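Local coordinates for protein dTDP-4-dehydrorhamnose reductase (Sulfolobus tokodaii, PDB 2GGS) that binds NADPH and probably uses it to reduce dTDP-4-dehydrorhamnose, the last step in making dTDP-L-rhamnose, at residues 158-161 / 162-166; 235-238 / 239-242. One frame throughout, in Å; residues are numbered along the deposited sequence.

Interaction 1 runs from an NADPH-binding lysine into the first turns of helix 160-169, whereas interaction 2 is a surface turn in the loop that follows strand 231-234. Their centres lie about 17 Å apart and their nearest atoms about 6 Å apart, so the two do not touch. What lies between them is strand 174-177, which pairs in parallel with strand 231-234: F160 and Y163 pack on A176 and V174, while V237 and E236 rest on F177 and R238 on F175. Only interaction 1 reaches the cofactor, through K158; the side chain of W240 in interaction 2 stays about 11 Å from the bound NADPH.

Interaction 1: 158-161 / 162-166; sequences KGFP and IYVYK. With NDP (NADPH dihydro-nicotinamide-adenine-dinucleotide phosphate), chain C.
G159 and Y163, then F160 and V164, are paired through the backbone as residues 158-161 leave an extended loop and wind into helix 160-169. G159 is the N-cap residue, and its carbonyl O receives a weak bond from Y163 N at 3.3 Å and another weak one from I162 N. The bonds that follow are shorter: V164 N lies 2.9 Å from F160 O and Y165 N 3.0 Å from P161 O, with P161 in the first turn, where a proline's missing N-H costs nothing.

Upstream of the cap, the K158 side chain turns away from the helix and, extended beyond CG, runs to the cofactor, NZ donating to O1A of the NADPH diphosphate at 2.8 Å. This segment belongs to an extended short-chain dehydrogenase/reductase of Rossmann type; Y130 and K134, spaced as in the YxxxK motif of that family, also hydrogen-bond NADPH.

Within the helix the F160 ring carries most of the side-chain contact. With CG anti to the backbone N (chi1 -176°), the ring is placed beside the V164 side chain, and V164 CG2 settles over one face, 3.6 Å from the centroid and 18° off the normal, displaced toward CZ. The same methyl lies 3.3 Å from F160 O, so one branch of the valine packs against both ring and carbonyl. Y163 approaches from the same side of the phenylalanine plane as V164, but obliquely and beyond the CD1-CE1 edge: its CD2 lies 3.8 Å from F160 CE1, which sits near the plane of the tyrosine ring, and the two ring planes are inclined by 34°. Beyond the contact, V164 packs on A218 and I221 of helix 214-224, and Y163 OH makes a weak hydrogen bond to F175 N.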
loop_
_atom_site.group_PDB
_atom_site.type_symbol
_atom_site.label_atom_id
_atom_site.label_comp_id
_atom_site.label_asym_id
_atom_site.label_seq_id
_atom_site.Cartn_x
_atom_site.Cartn_y
_atom_site.Cartn_z
ATOM N N LYS A 158 10.533 0.312 -5.470
ATOM C CA LYS A 158 11.015 1.088 -4.337
ATOM C C LYS A 158 10.683 0.352 -3.021
ATOM O O LYS A 158 10.491 -0.856 -3.049
ATOM C CB LYS A 158 10.512 2.536 -4.380
ATOM C CG LYS A 158 9.043 2.666 -4.312
ATOM C CD LYS A 158 8.617 4.130 -4.373
ATOM C CE LYS A 158 7.087 4.270 -4.307
ATOM N NZ LYS A 158 6.687 5.751 -4.368
ATOM N N GLY A 159 10.669 1.059 -1.895
ATOM C CA GLY A 159 10.449 0.388 -0.603
ATOM C C GLY A 159 11.812 -0.026 -0.085
ATOM O O GLY A 159 12.808 0.082 -0.789
ATOM N N PHE A 160 11.847 -0.486 1.152
ATOM C CA PHE A 160 13.112 -0.740 1.851
ATOM C C PHE A 160 14.043 -1.767 1.160
ATOM O O PHE A 160 15.267 -1.503 1.065
ATOM C CB PHE A 160 12.801 -1.127 3.304
ATOM C CG PHE A 160 14.020 -1.327 4.152
ATOM C CD1 PHE A 160 14.878 -0.270 4.415
ATOM C CD2 PHE A 160 14.300 -2.565 4.691
ATOM C CE1 PHE A 160 16.024 -0.455 5.216
ATOM C CE2 PHE A 160 15.427 -2.743 5.502
ATOM C CZ PHE A 160 16.276 -1.697 5.751
ATOM N N PRO A 161 13.525 -2.937 0.699
ATOM C CA PRO A 161 14.475 -3.898 0.113
ATOM C C PRO A 161 15.277 -3.346 -1.052
ATOM O O PRO A 161 16.445 -3.694 -1.204
ATOM C CB PRO A 161 13.579 -5.031 -0.368
ATOM C CG PRO A 161 12.415 -5.000 0.610
ATOM C CD PRO A 161 12.161 -3.525 0.736
ATOM N N ILE A 162 14.650 -2.473 -1.835
ATOM C CA ILE A 162 15.338 -1.833 -2.947
ATOM C C ILE A 162 16.402 -0.842 -2.487
ATOM O O ILE A 162 17.530 -0.856 -3.020
ATOM C CB ILE A 162 14.324 -1.229 -3.960
ATOM C CG1 ILE A 162 13.981 -2.305 -4.979
ATOM C CG2 ILE A 162 14.938 -0.028 -4.694
ATOM C CD1 ILE A 162 15.142 -2.585 -5.958
ATOM N N TYR A 163 16.069 -0.002 -1.510
ATOM C CA TYR A 163 17.034 0.904 -0.900
ATOM C C TYR A 163 18.239 0.097 -0.382
ATOM O O TYR A 163 19.384 0.471 -0.629
ATOM C CB TYR A 163 16.406 1.708 0.230
ATOM C CG TYR A 163 17.395 2.231 1.234
ATOM C CD1 TYR A 163 18.199 3.361 0.959
ATOM C CD2 TYR A 163 17.538 1.604 2.460
ATOM C CE1 TYR A 163 19.123 3.831 1.905
ATOM C CE2 TYR A 163 18.441 2.058 3.401
ATOM C CZ TYR A 163 19.236 3.172 3.123
ATOM O OH TYR A 163 20.125 3.576 4.111
ATOM N N VAL A 164 17.975 -1.021 0.293
ATOM C CA VAL A 164 19.069 -1.891 0.786
ATOM C C VAL A 164 19.943 -2.407 -0.359
ATOM O O VAL A 164 21.185 -2.315 -0.304
ATOM C CB VAL A 164 18.549 -3.121 1.588
ATOM C CG1 VAL A 164 19.711 -4.010 1.993
ATOM C CG2 VAL A 164 17.814 -2.688 2.851
ATOM N N TYR A 165 19.306 -2.972 -1.385
ATOM C CA TYR A 165 20.026 -3.603 -2.513
ATOM C C TYR A 165 20.921 -2.579 -3.197
ATOM O O TYR A 165 22.119 -2.836 -3.403
ATOM C CB TYR A 165 19.064 -4.243 -3.536
ATOM C CG TYR A 165 19.756 -4.948 -4.708
ATOM C CD1 TYR A 165 20.185 -6.274 -4.612
ATOM C CD2 TYR A 165 19.982 -4.279 -5.899
ATOM C CE1 TYR A 165 20.830 -6.914 -5.694
ATOM C CE2 TYR A 165 20.610 -4.892 -6.975
ATOM C CZ TYR A 165 21.037 -6.203 -6.873
ATOM O OH TYR A 165 21.663 -6.780 -7.956
ATOM N N LYS A 166 20.343 -1.424 -3.537
ATOM C CA LYS A 166 21.075 -0.367 -4.267
ATOM C C LYS A 166 22.185 0.237 -3.418
ATOM O O LYS A 166 23.294 0.430 -3.910
ATOM C CB LYS A 166 20.131 0.736 -4.796
ATOM C CG LYS A 166 18.847 0.197 -5.432
ATOM C CD LYS A 166 18.255 1.087 -6.526
ATOM C CE LYS A 166 18.273 0.361 -7.876
ATOM N NZ LYS A 166 17.270 0.918 -8.849
HETATM P PA NDP C . 3.263 4.266 -4.971
HETATM O O1A NDP C . 3.933 5.400 -4.314
HETATM O O2A NDP C . 4.171 3.408 -5.769
HETATM O O5B NDP C . 2.083 4.739 -5.908
HETATM C C5B NDP C . 1.290 5.860 -5.562
HETATM C C4B NDP C . 0.259 5.973 -6.655
HETATM O O4B NDP C . -0.657 7.002 -6.271
HETATM C C3B NDP C . 0.852 6.300 -8.016
HETATM O O3B NDP C . 0.181 5.543 -8.987
HETATM C C2B NDP C . 0.494 7.785 -8.156
HETATM O O2B NDP C . 0.347 8.079 -9.512
HETATM C C1B NDP C . -0.844 7.802 -7.429
HETATM N N9A NDP C . -1.211 9.162 -7.024
HETATM C C8A NDP C . -0.621 9.922 -6.060
HETATM N N7A NDP C . -1.252 11.131 -6.023
HETATM C C5A NDP C . -2.218 11.117 -6.957
HETATM C C6A NDP C . -3.152 12.077 -7.366
HETATM N N6A NDP C . -3.116 13.336 -6.848
HETATM N N1A NDP C . -3.990 11.728 -8.390
HETATM C C2A NDP C . -3.972 10.488 -9.016
HETATM N N3A NDP C . -3.040 9.560 -8.618
HETATM C C4A NDP C . -2.190 9.886 -7.617
HETATM O O3 NDP C . 2.502 3.525 -3.744
HETATM P PN NDP C . 2.335 1.927 -3.523
HETATM O O1N NDP C . 1.963 1.201 -4.717
HETATM O O2N NDP C . 3.557 1.582 -2.761
HETATM O O5D NDP C . 1.139 1.946 -2.460
HETATM C C5D NDP C . -0.161 1.503 -2.833
HETATM C C4D NDP C . -1.158 1.675 -1.694
HETATM O O4D NDP C . -0.710 0.912 -0.598
HETATM C C3D NDP C . -1.305 3.108 -1.189
HETATM O O3D NDP C . -2.644 3.195 -0.782
HETATM C C2D NDP C . -0.395 3.167 0.013
HETATM O O2D NDP C . -0.810 4.189 0.903
HETATM C C1D NDP C . -0.615 1.737 0.566
HETATM N N1N NDP C . 0.516 1.323 1.404
HETATM C C2N NDP C . 1.778 1.490 0.900
HETATM C C3N NDP C . 2.891 0.955 1.534
HETATM C C7N NDP C . 4.241 1.169 0.930
HETATM O O7N NDP C . 5.382 0.836 1.686
HETATM N N7N NDP C . 4.346 1.679 -0.295
HETATM C C4N NDP C . 2.741 0.175 2.827
HETATM C C5N NDP C . 1.319 0.073 3.326
HETATM C C6N NDP C . 0.280 0.641 2.580
HETATM P P2B NDP C . 1.515 8.891 -10.368
HETATM O O1X NDP C . 1.144 8.569 -11.759
HETATM O O2X NDP C . 2.857 8.383 -9.960
HETATM O O3X NDP C . 1.441 10.407 -10.055
#

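Interaction 2: 235-238 / 239-242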
loop_
_atom_site.group_PDB
_atom_site.type_symbol
_atom_site.label_atom_id
_atom_site.label_comp_id
_atom_site.label_asym_id
_atom_site.label_seq_id
_atom_site.Cartn_x
_atom_site.Cartn_y
_atom_site.Cartn_z
ATOM N N ASP A 235 18.447 3.265 16.327
ATOM C CA ASP A 235 17.184 3.465 17.066
ATOM C C ASP A 235 16.316 4.433 16.298
ATOM O O ASP A 235 15.087 4.283 16.230
ATOM C CB ASP A 235 17.436 4.049 18.463
ATOM C CG ASP A 235 18.009 3.051 19.411
ATOM O OD1 ASP A 235 17.539 1.894 19.420
ATOM O OD2 ASP A 235 18.928 3.436 20.175
ATOM N N GLU A 236 16.982 5.427 15.724
ATOM C CA GLU A 236 16.357 6.406 14.861
ATOM C C GLU A 236 17.234 6.643 13.647
ATOM O O GLU A 236 18.455 6.708 13.758
ATOM C CB GLU A 236 16.098 7.708 15.634
ATOM C CG GLU A 236 14.922 7.612 16.612
ATOM C CD GLU A 236 13.624 7.205 15.912
ATOM O OE1 GLU A 236 13.447 7.577 14.720
ATOM O OE2 GLU A 236 12.789 6.511 16.542
ATOM N N VAL A 237 16.604 6.737 12.480
ATOM C CA VAL A 237 17.312 6.979 11.241
ATOM C C VAL A 237 17.548 8.489 11.141
ATOM O O VAL A 237 16.642 9.289 11.398
ATOM C CB VAL A 237 16.507 6.447 10.025
ATOM C CG1 VAL A 237 17.212 6.737 8.713
ATOM C CG2 VAL A 237 16.237 4.936 10.180
ATOM N N ARG A 238 18.770 8.874 10.791
ATOM C CA ARG A 238 19.096 10.287 10.629
ATOM C C ARG A 238 18.560 10.778 9.286
ATOM O O ARG A 238 18.676 10.095 8.252
ATOM C CB ARG A 238 20.613 10.517 10.764
ATOM C CG ARG A 238 21.438 10.014 9.571
ATOM C CD ARG A 238 22.779 9.378 9.980
ATOM N NE ARG A 238 23.626 9.097 8.818
ATOM C CZ ARG A 238 24.875 8.648 8.885
ATOM N NH1 ARG A 238 25.437 8.409 10.065
ATOM N NH2 ARG A 238 25.564 8.427 7.766
ATOM N N GLY A 239 17.945 11.951 9.309
ATOM C CA GLY A 239 17.319 12.486 8.116
ATOM C C GLY A 239 15.806 12.367 8.153
ATOM O O GLY A 239 15.117 13.183 7.542
ATOM N N TRP A 240 15.295 11.354 8.858
ATOM C CA TRP A 240 13.843 11.166 9.000
ATOM C C TRP A 240 13.189 12.359 9.696
ATOM O O TRP A 240 13.687 12.842 10.726
ATOM C CB TRP A 240 13.526 9.862 9.755
ATOM C CG TRP A 240 13.510 8.637 8.861
ATOM C CD1 TRP A 240 13.826 8.596 7.543
ATOM C CD2 TRP A 240 13.199 7.285 9.241
ATOM N NE1 TRP A 240 13.714 7.312 7.058
ATOM C CE2 TRP A 240 13.327 6.490 8.084
ATOM C CE3 TRP A 240 12.817 6.673 10.445
ATOM C CZ2 TRP A 240 13.071 5.103 8.082
ATOM C CZ3 TRP A 240 12.563 5.282 10.445
ATOM C CH2 TRP A 240 12.695 4.522 9.272
ATOM N N ILE A 241 12.107 12.863 9.104
ATOM C CA ILE A 241 11.289 13.898 9.739
ATOM C C ILE A 241 10.201 13.242 10.605
ATOM O O ILE A 241 10.040 13.581 11.775
ATOM C CB ILE A 241 10.676 14.901 8.706
ATOM C CG1 ILE A 241 11.770 15.737 8.028
ATOM C CG2 ILE A 241 9.683 15.842 9.377
ATOM C CD1 ILE A 241 12.031 15.381 6.587
ATOM N N ALA A 242 9.467 12.296 10.034
ATOM C CA ALA A 242 8.369 11.650 10.767
ATOM C C ALA A 242 8.840 10.525 11.690
ATOM O O ALA A 242 9.863 9.904 11.430
ATOM C CB ALA A 242 7.327 11.130 9.775
HETATM O O HOH W 1 12.141 9.955 12.951
#
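G239 follows R238 at the corner of a type II beta turn from V237 to W240, and its positive phi of 104°, which glycine accommodates readily, is the backbone shape that this third turn position demands. CB of R238 lies 3.4 Å from G239 N, while its side chain leads off the turn to F175.

W240 is the last residue of the turn, and its indole provides the main side-chain contact. The indole lies flat beneath V237, which comes down over one face and straddles both rings. V237 CB is 3.5 Å above CD2, at the bond the rings share. One methyl, CG2, stands 3.5 Å from the centroid of the six-membered ring and 6° off its normal, a nearly vertical CH-pi contact; the other, CG1, lies above the five-membered ring, 3.9 Å from NE1. With CG1 of V237 anti to its backbone N (chi1 178°), the two methyls divide along the length of the indole. E236 OE1 approaches the same side chain at its edge, at a loose 4.4 Å from CE3.

The turn belongs to the long surface loop between strand 231-234 and helix 253-258, away from the NADPH site. W240 also meets F177 and makes a cation-pi contact with R244.

I241 and A242 then turn to helix 70-75, where OD1 of D71 accepts both of their backbone N-H groups. A242 O receives R244 NH1 and lies 2.7 Å from a water that also reaches E236 OE1 at 3.2 Å; that water has more acceptors nearby than protons, so it may not donate to both at once.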